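Local coordinates for protein putative isohexenylglutaconyl-CoA hydratase (PDB 4ZU2) that probably hydrates isohexenylglutaconyl-CoA, an acyl-CoA intermediate of citronellate breakdown, as a member of the crotonase (enoyl-CoA hydratase/isomerase) family, at residues A[7-12]-A[18-23]; A[170-173]-A[179-182]; A[216-221]-A[228-233]. All blocks are in the same frame, centred on the assembly; numbering follows the deposited sequence.

How the contacts relate
The three contacts follow one another along the chain; none nests in another and none cross. Contact 1 comes first, at the N terminus. It closes the turn of a beta hairpin at one edge of the six-stranded sheet. Contact 2 closes over helix 174-179. It ties strand 172-173, of the small three-stranded sheet, to the loop before strand 185-187, the far edge strand of the large sheet. Contact 3 closes the short loop between helices 209-221 and 227-242, where the chain meets the third subunit. Contacts 1 and 3 lie on opposite sides of the chain's centre, with their own centres about 33 Å apart. No two of the contacts touch.

Contact 1. Residues A[7-12]-A[18-23]; sequences ETLLLE and LRITLN
Leu-9 to Glu-12 and Leu-18 to Leu-22 lie on the two arms of an antiparallel beta hairpin at the edge of the crotonase sheet. Leu-10 and Thr-21 form a hydrogen-bonded pair, with Leu-10 N to Thr-21 O at 3.2 Å and Thr-21 N to Leu-10 O at 3.0 Å. Glu-12 and Arg-19 form the next such pair; Glu-12 N to Arg-19 O is 2.8 Å. Beyond the strands, Asn-23 N still bonds to Thr-8 O. Leu-9, Leu-11, Ile-20 and Leu-22 share one face. There Leu-9 splits its branches: CD1 meets Ile-20 CG2 at 4.0 Å, and CD2 meets Leu-22 CD2 at 3.7 Å. Leu-11 runs beside Ile-20, with Leu-11 CD2 4.1 Å from Ile-20 CG2. On the other face Glu-12 reaches a water with an extended chain beyond CG. The water donates to Glu-12 OE2 and also bonds Thr-21 OG1, linking groups that do not bond directly. Arg-19 is bent at chi2 (109°) and its end leads off, leaving NH1 5.8 Å from Glu-12 OE2, not in contact. Strand 18-22 also shares backbone hydrogen bonds with strand 54-59, and Met-35 of helix 33-47 touches Thr-8 and Leu-22.

Contact 2. Residues A[170-173]-A[179-182]; sequences ARFD and RLGL
Phe-172, on a short, weakly bonded strand of the crotonase fold, meets Leu-180 and Leu-182 just past helix 174-179. The helix lies between the two segments, and both of its ends are finished. Asp-173 is the N-cap; its OD1 accepts a hydrogen bond from Glu-176 N. Gly-181 ends the helix with positive phi in a Schellman motif. Leu-180 before it and Leu-182 after it both point toward Phe-172. The backbones stay well apart: Phe-172 CA and Leu-180 CA are 10.4 Å from each other. Side chains from both segments fill the gap. The CG of Phe-172 stands between the backbone N and the carbonyl carbon (chi1 57°), which sends the ring toward the loop. The two leucines then use different parts of it. Leu-180 places CD1 over one face, 4.3 Å from Phe-172 CE2. Leu-182 stands roughly perpendicular to the Phe-172 side chain. No hydrogen bond links the segments, and all three touching residues are buried. Other residues pack around the same cluster. Phe-135 of strand 134-136 meets the Phe-172 ring with nearly parallel planes, and Phe-118 of helix 116-121 touches both Phe-172 and Leu-182. At the ring's edge Leu-182 CD2 lies in the ring plane, 3.9 Å from Phe-172 CZ and 3.9 Å from Phe-172 CE2.

Contact 3. Residues A[216-221]-A[228-233]; sequences KALLLA and GALLDD
Leu-230 reaches across to Leu-218 and Ala-221 where helices 209-221 and 227-242 face each other, joined by a short loop. These belong to the C-terminal helical part of the crotonase fold, which takes part in trimer formation in this family. Leu-230 has the largest share and takes part in both side-chain pairs. Its chi1 of 179° puts CG anti to the backbone N and extends the side chain toward the first helix. With chi2 at 59°, CD1 comes 4.0 Å from Ala-221 CB and 4.3 Å from Leu-218 CD2. CD2 lies over the end of the first segment, 4.1 Å from Ala-221 O. Leu-218 and Ala-221 are three residues apart, so they offer neighbouring positions one turn along the same helix side. Leu-218 starts off to one side of the second helix; with chi1 -73° its CD2 ends near Leu-230 CD1. Its side chain also touches Ala-234 and Gln-237 of the second helix. The third subunit covers nearby surfaces: its Pro-151 packs on Leu-230, and its Arg-89 forms a salt bridge with Asp-232. Within the chain, Asp-233 pairs with Arg-236, and Lys-216 with Asp-125. Between the two segments there is no hydrogen bond or salt bridge. The close approaches are made mainly by methyl groups, so van der Waals packing joins the segments here, while the charged groups find partners outside.

Contact 1. Residues A[7-12]-A[18-23]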
loop_
_atom_site.group_PDB
_atom_site.type_symbol
_atom_site.label_atom_id
_atom_site.label_comp_id
_atom_site.label_asym_id
_atom_site.label_seq_id
_atom_site.Cartn_x
_atom_site.Cartn_y
_atom_site.Cartn_z
ATOM N N GLU A 7 -2.130 21.429 32.038
ATOM C CA GLU A 7 -1.810 20.227 31.319
ATOM C C GLU A 7 -0.296 20.262 30.848
ATOM O O GLU A 7 0.533 21.052 31.330
ATOM C CB GLU A 7 -2.800 20.096 30.106
ATOM C CG GLU A 7 -4.245 19.480 30.332
ATOM C CD GLU A 7 -4.893 18.825 29.055
ATOM O OE1 GLU A 7 -5.793 17.963 29.123
ATOM O OE2 GLU A 7 -4.523 19.163 27.946
ATOM N N THR A 8 0.049 19.370 29.922
ATOM C CA THR A 8 1.214 19.469 29.044
ATOM C C THR A 8 0.702 19.806 27.647
ATOM O O THR A 8 1.422 19.669 26.651
ATOM C CB THR A 8 1.913 18.108 28.870
ATOM O OG1 THR A 8 1.000 17.206 28.188
ATOM C CG2 THR A 8 2.344 17.527 30.226
ATOM N N LEU A 9 -0.563 20.210 27.575
ATOM C CA LEU A 9 -1.178 20.573 26.323
ATOM C C LEU A 9 -1.827 21.915 26.488
ATOM O O LEU A 9 -2.195 22.324 27.597
ATOM C CB LEU A 9 -2.261 19.568 25.930
ATOM C CG LEU A 9 -1.815 18.120 25.791
ATOM C CD1 LEU A 9 -2.991 17.187 25.575
ATOM C CD2 LEU A 9 -0.803 18.015 24.660
ATOM N N LEU A 10 -1.969 22.588 25.368
ATOM C CA LEU A 10 -2.837 23.739 25.278
ATOM C C LEU A 10 -3.990 23.444 24.304
ATOM O O LEU A 10 -3.793 23.161 23.094
ATOM C CB LEU A 10 -2.029 24.955 24.831
ATOM C CG LEU A 10 -0.917 25.403 25.799
ATOM C CD1 LEU A 10 -0.020 26.413 25.148
ATOM C CD2 LEU A 10 -1.475 25.972 27.103
ATOM N N LEU A 11 -5.197 23.519 24.849
ATOM C CA LEU A 11 -6.414 23.254 24.100
ATOM C C LEU A 11 -7.039 24.550 23.541
ATOM O O LEU A 11 -7.170 25.546 24.269
ATOM C CB LEU A 11 -7.387 22.528 25.019
ATOM C CG LEU A 11 -6.765 21.364 25.809
ATOM C CD1 LEU A 11 -7.798 20.568 26.603
ATOM C CD2 LEU A 11 -6.061 20.441 24.837
ATOM N N GLU A 12 -7.402 24.549 22.252
ATOM C CA GLU A 12 -8.036 25.731 21.623
ATOM C C GLU A 12 -9.304 25.408 20.822
ATOM O O GLU A 12 -9.266 25.248 19.608
ATOM C CB GLU A 12 -7.045 26.453 20.705
ATOM C CG GLU A 12 -5.603 26.639 21.253
ATOM C CD GLU A 12 -4.690 27.343 20.222
ATOM O OE1 GLU A 12 -4.986 28.503 19.874
ATOM O OE2 GLU A 12 -3.708 26.746 19.729
ATOM N N LEU A 18 -11.214 21.501 17.410
ATOM C CA LEU A 18 -10.402 21.501 18.644
ATOM C C LEU A 18 -8.916 21.414 18.253
ATOM O O LEU A 18 -8.459 20.392 17.747
ATOM C CB LEU A 18 -10.805 20.372 19.589
ATOM C CG LEU A 18 -9.915 20.100 20.828
ATOM C CD1 LEU A 18 -9.798 21.316 21.738
ATOM C CD2 LEU A 18 -10.472 18.943 21.617
ATOM N N ARG A 19 -8.193 22.515 18.415
ATOM C CA ARG A 19 -6.750 22.522 18.232
ATOM C C ARG A 19 -6.049 22.058 19.502
ATOM O O ARG A 19 -6.390 22.511 20.586
ATOM C CB ARG A 19 -6.271 23.919 17.923
ATOM C CG ARG A 19 -6.467 24.286 16.499
ATOM C CD ARG A 19 -7.581 25.339 16.342
ATOM N NE ARG A 19 -7.849 25.768 14.961
ATOM C CZ ARG A 19 -6.931 26.137 14.067
ATOM N NH1 ARG A 19 -5.630 26.132 14.324
ATOM N NH2 ARG A 19 -7.311 26.516 12.874
ATOM N N ILE A 20 -5.041 21.204 19.354
ATOM C CA ILE A 20 -4.347 20.606 20.502
ATOM C C ILE A 20 -2.863 20.773 20.282
ATOM O O ILE A 20 -2.325 20.281 19.291
ATOM C CB ILE A 20 -4.635 19.088 20.634
ATOM C CG1 ILE A 20 -6.152 18.799 20.629
ATOM C CG2 ILE A 20 -3.942 18.510 21.900
ATOM C CD1 ILE A 20 -6.485 17.369 20.427
ATOM N N THR A 21 -2.188 21.469 21.192
ATOM C CA THR A 21 -0.773 21.766 20.976
ATOM C C THR A 21 0.074 21.058 22.015
ATOM O O THR A 21 -0.166 21.137 23.212
ATOM C CB THR A 21 -0.484 23.290 20.897
ATOM O OG1 THR A 21 -1.223 23.843 19.810
ATOM C CG2 THR A 21 0.990 23.570 20.645
ATOM N N LEU A 22 1.034 20.303 21.526
ATOM C CA LEU A 22 1.940 19.613 22.409
ATOM C C LEU A 22 2.892 20.701 22.874
ATOM O O LEU A 22 3.491 21.431 22.058
ATOM C CB LEU A 22 2.700 18.498 21.674
ATOM C CG LEU A 22 1.873 17.567 20.764
ATOM C CD1 LEU A 22 2.755 16.538 20.077
ATOM C CD2 LEU A 22 0.779 16.922 21.515
ATOM N N ASN A 23 3.006 20.810 24.180
ATOM C CA ASN A 23 3.542 21.995 24.795
ATOM C C ASN A 23 4.569 21.690 25.883
ATOM O O ASN A 23 4.340 21.929 27.058
ATOM C CB ASN A 23 2.344 22.789 25.354
ATOM C CG ASN A 23 2.699 24.217 25.728
ATOM O OD1 ASN A 23 2.093 24.779 26.621
ATOM N ND2 ASN A 23 3.668 24.802 25.051
HETATM O O HOH W 1 -0.881 27.061 19.900
#

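Contact 2. Residues A[170-173]-A[179-182]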
loop_
_atom_site.group_PDB
_atom_site.type_symbol
_atom_site.label_atom_id
_atom_site.label_comp_id
_atom_site.label_asym_id
_atom_site.label_seq_id
_atom_site.Cartn_x
_atom_site.Cartn_y
_atom_site.Cartn_z
ATOM N N ALA A 170 17.044 5.995 9.149
ATOM C CA ALA A 170 17.226 7.104 8.205
ATOM C C ALA A 170 16.473 8.376 8.569
ATOM O O ALA A 170 15.267 8.342 8.808
ATOM C CB ALA A 170 16.758 6.651 6.797
ATOM N N ARG A 171 17.166 9.510 8.552
ATOM C CA ARG A 171 16.512 10.800 8.694
ATOM C C ARG A 171 16.155 11.266 7.281
ATOM O O ARG A 171 16.780 10.834 6.302
ATOM C CB ARG A 171 17.443 11.810 9.379
ATOM C CG ARG A 171 17.210 12.024 10.869
ATOM C CD ARG A 171 17.353 10.782 11.723
ATOM N NE ARG A 171 17.578 11.153 13.126
ATOM C CZ ARG A 171 18.003 10.325 14.078
ATOM N NH1 ARG A 171 18.231 9.038 13.789
ATOM N NH2 ARG A 171 18.190 10.797 15.329
ATOM N N PHE A 172 15.152 12.134 7.177
ATOM C CA PHE A 172 14.668 12.636 5.896
ATOM C C PHE A 172 13.685 13.743 6.178
ATOM O O PHE A 172 13.126 13.825 7.289
ATOM C CB PHE A 172 13.975 11.553 5.063
ATOM C CG PHE A 172 12.796 10.878 5.756
ATOM C CD1 PHE A 172 12.999 9.824 6.626
ATOM C CD2 PHE A 172 11.494 11.301 5.535
ATOM C CE1 PHE A 172 11.930 9.202 7.257
ATOM C CE2 PHE A 172 10.412 10.678 6.168
ATOM C CZ PHE A 172 10.642 9.636 7.037
ATOM N N ASP A 173 13.464 14.581 5.169
ATOM C CA ASP A 173 12.718 15.803 5.346
ATOM C C ASP A 173 11.326 15.731 4.831
ATOM O O ASP A 173 10.889 14.694 4.310
ATOM C CB ASP A 173 13.456 16.981 4.702
ATOM C CG ASP A 173 13.317 17.022 3.176
ATOM O OD1 ASP A 173 13.234 15.965 2.500
ATOM O OD2 ASP A 173 13.307 18.148 2.651
ATOM N N ARG A 179 6.779 12.398 -0.634
ATOM C CA ARG A 179 7.069 11.486 -1.736
ATOM C C ARG A 179 6.736 10.046 -1.353
ATOM O O ARG A 179 6.188 9.289 -2.171
ATOM C CB ARG A 179 8.538 11.595 -2.159
ATOM C CG ARG A 179 8.881 10.665 -3.314
ATOM C CD ARG A 179 10.304 10.769 -3.761
ATOM N NE ARG A 179 11.237 10.218 -2.786
ATOM C CZ ARG A 179 11.533 8.925 -2.676
ATOM N NH1 ARG A 179 10.961 8.028 -3.476
ATOM N NH2 ARG A 179 12.393 8.521 -1.748
ATOM N N LEU A 180 7.061 9.696 -0.099
ATOM C CA LEU A 180 6.868 8.347 0.472
ATOM C C LEU A 180 5.443 8.099 0.930
ATOM O O LEU A 180 5.124 7.001 1.373
ATOM C CB LEU A 180 7.820 8.115 1.674
ATOM C CG LEU A 180 9.319 8.102 1.420
ATOM C CD1 LEU A 180 10.155 8.100 2.711
ATOM C CD2 LEU A 180 9.671 6.916 0.608
ATOM N N GLY A 181 4.578 9.106 0.830
ATOM C CA GLY A 181 3.183 8.956 1.220
ATOM C C GLY A 181 2.954 9.051 2.726
ATOM O O GLY A 181 1.911 8.627 3.260
ATOM N N LEU A 182 3.922 9.631 3.426
ATOM C CA LEU A 182 3.865 9.697 4.889
ATOM C C LEU A 182 2.979 10.843 5.326
ATOM O O LEU A 182 2.256 10.780 6.336
ATOM C CB LEU A 182 5.283 9.882 5.455
ATOM C CG LEU A 182 5.349 9.965 6.975
ATOM C CD1 LEU A 182 4.466 8.918 7.638
ATOM C CD2 LEU A 182 6.813 9.789 7.443
#

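Contact 3. Residues A[216-221]-A[228-233]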
loop_
_atom_site.group_PDB
_atom_site.type_symbol
_atom_site.label_atom_id
_atom_site.label_comp_id
_atom_site.label_asym_id
_atom_site.label_seq_id
_atom_site.Cartn_x
_atom_site.Cartn_y
_atom_site.Cartn_z
ATOM N N LYS A 216 -15.147 6.640 8.330
ATOM C CA LYS A 216 -13.781 6.430 8.823
ATOM C C LYS A 216 -13.636 5.009 9.462
ATOM O O LYS A 216 -12.660 4.295 9.227
ATOM C CB LYS A 216 -13.434 7.537 9.817
ATOM C CG LYS A 216 -12.081 7.423 10.411
ATOM C CD LYS A 216 -11.733 8.645 11.228
ATOM C CE LYS A 216 -10.267 8.631 11.613
ATOM N NZ LYS A 216 -9.866 9.844 12.404
ATOM N N ALA A 217 -14.636 4.577 10.209
ATOM C CA ALA A 217 -14.629 3.205 10.742
ATOM C C ALA A 217 -14.575 2.122 9.671
ATOM O O ALA A 217 -13.879 1.137 9.826
ATOM C CB ALA A 217 -15.838 2.981 11.607
ATOM N N LEU A 218 -15.331 2.303 8.582
ATOM C CA LEU A 218 -15.358 1.342 7.483
ATOM C C LEU A 218 -13.998 1.227 6.833
ATOM O O LEU A 218 -13.576 0.145 6.466
ATOM C CB LEU A 218 -16.364 1.776 6.383
ATOM C CG LEU A 218 -17.839 1.631 6.710
ATOM C CD1 LEU A 218 -18.709 2.278 5.602
ATOM C CD2 LEU A 218 -18.177 0.147 6.923
ATOM N N LEU A 219 -13.367 2.366 6.601
ATOM C CA LEU A 219 -12.041 2.401 5.960
ATOM C C LEU A 219 -11.017 1.674 6.818
ATOM O O LEU A 219 -10.161 0.950 6.344
ATOM C CB LEU A 219 -11.602 3.868 5.756
ATOM C CG LEU A 219 -12.455 4.700 4.775
ATOM C CD1 LEU A 219 -12.240 6.200 4.963
ATOM C CD2 LEU A 219 -12.177 4.282 3.324
ATOM N N LEU A 220 -11.111 1.873 8.114
ATOM C CA LEU A 220 -10.161 1.261 9.029
ATOM C C LEU A 220 -10.382 -0.239 9.073
ATOM O O LEU A 220 -9.450 -1.004 9.192
ATOM C CB LEU A 220 -10.354 1.855 10.415
ATOM C CG LEU A 220 -9.855 3.309 10.497
ATOM C CD1 LEU A 220 -10.327 4.002 11.763
ATOM C CD2 LEU A 220 -8.352 3.390 10.400
ATOM N N ALA A 221 -11.636 -0.636 9.022
ATOM C CA ALA A 221 -12.014 -2.028 9.019
ATOM C C ALA A 221 -11.635 -2.690 7.732
ATOM O O ALA A 221 -11.402 -3.873 7.747
ATOM C CB ALA A 221 -13.519 -2.171 9.268
ATOM N N GLY A 228 -16.609 -9.737 1.912
ATOM C CA GLY A 228 -18.022 -10.045 1.786
ATOM C C GLY A 228 -18.845 -9.508 2.918
ATOM O O GLY A 228 -19.791 -8.779 2.704
ATOM N N ALA A 229 -18.446 -9.868 4.137
ATOM C CA ALA A 229 -19.106 -9.461 5.365
ATOM C C ALA A 229 -18.897 -7.984 5.625
ATOM O O ALA A 229 -19.765 -7.292 6.171
ATOM C CB ALA A 229 -18.546 -10.299 6.548
ATOM N N LEU A 230 -17.737 -7.476 5.270
ATOM C CA LEU A 230 -17.586 -6.043 5.384
ATOM C C LEU A 230 -18.611 -5.283 4.486
ATOM O O LEU A 230 -19.305 -4.349 4.923
ATOM C CB LEU A 230 -16.120 -5.686 5.083
ATOM C CG LEU A 230 -15.771 -4.199 5.143
ATOM C CD1 LEU A 230 -16.067 -3.627 6.525
ATOM C CD2 LEU A 230 -14.314 -4.031 4.810
ATOM N N LEU A 231 -18.758 -5.698 3.232
ATOM C CA LEU A 231 -19.758 -5.055 2.359
ATOM C C LEU A 231 -21.174 -5.145 2.865
ATOM O O LEU A 231 -21.958 -4.171 2.758
ATOM C CB LEU A 231 -19.691 -5.648 0.968
ATOM C CG LEU A 231 -18.423 -5.189 0.253
ATOM C CD1 LEU A 231 -18.262 -5.949 -0.993
ATOM C CD2 LEU A 231 -18.419 -3.685 -0.003
ATOM N N ASP A 232 -21.491 -6.296 3.447
ATOM C CA ASP A 232 -22.800 -6.556 4.043
ATOM C C ASP A 232 -23.082 -5.495 5.052
ATOM O O ASP A 232 -24.138 -4.849 5.005
ATOM C CB ASP A 232 -22.840 -7.926 4.745
ATOM C CG ASP A 232 -22.825 -9.076 3.769
ATOM O OD1 ASP A 232 -22.967 -8.810 2.564
ATOM O OD2 ASP A 232 -22.677 -10.254 4.180
ATOM N N ASP A 233 -22.121 -5.293 5.964
ATOM C CA ASP A 233 -22.346 -4.365 7.028
ATOM C C ASP A 233 -22.425 -2.943 6.492
ATOM O O ASP A 233 -23.259 -2.115 6.954
ATOM C CB ASP A 233 -21.262 -4.474 8.112
ATOM C CG ASP A 233 -21.555 -3.574 9.281
ATOM O OD1 ASP A 233 -22.702 -3.628 9.796
ATOM O OD2 ASP A 233 -20.653 -2.799 9.674
#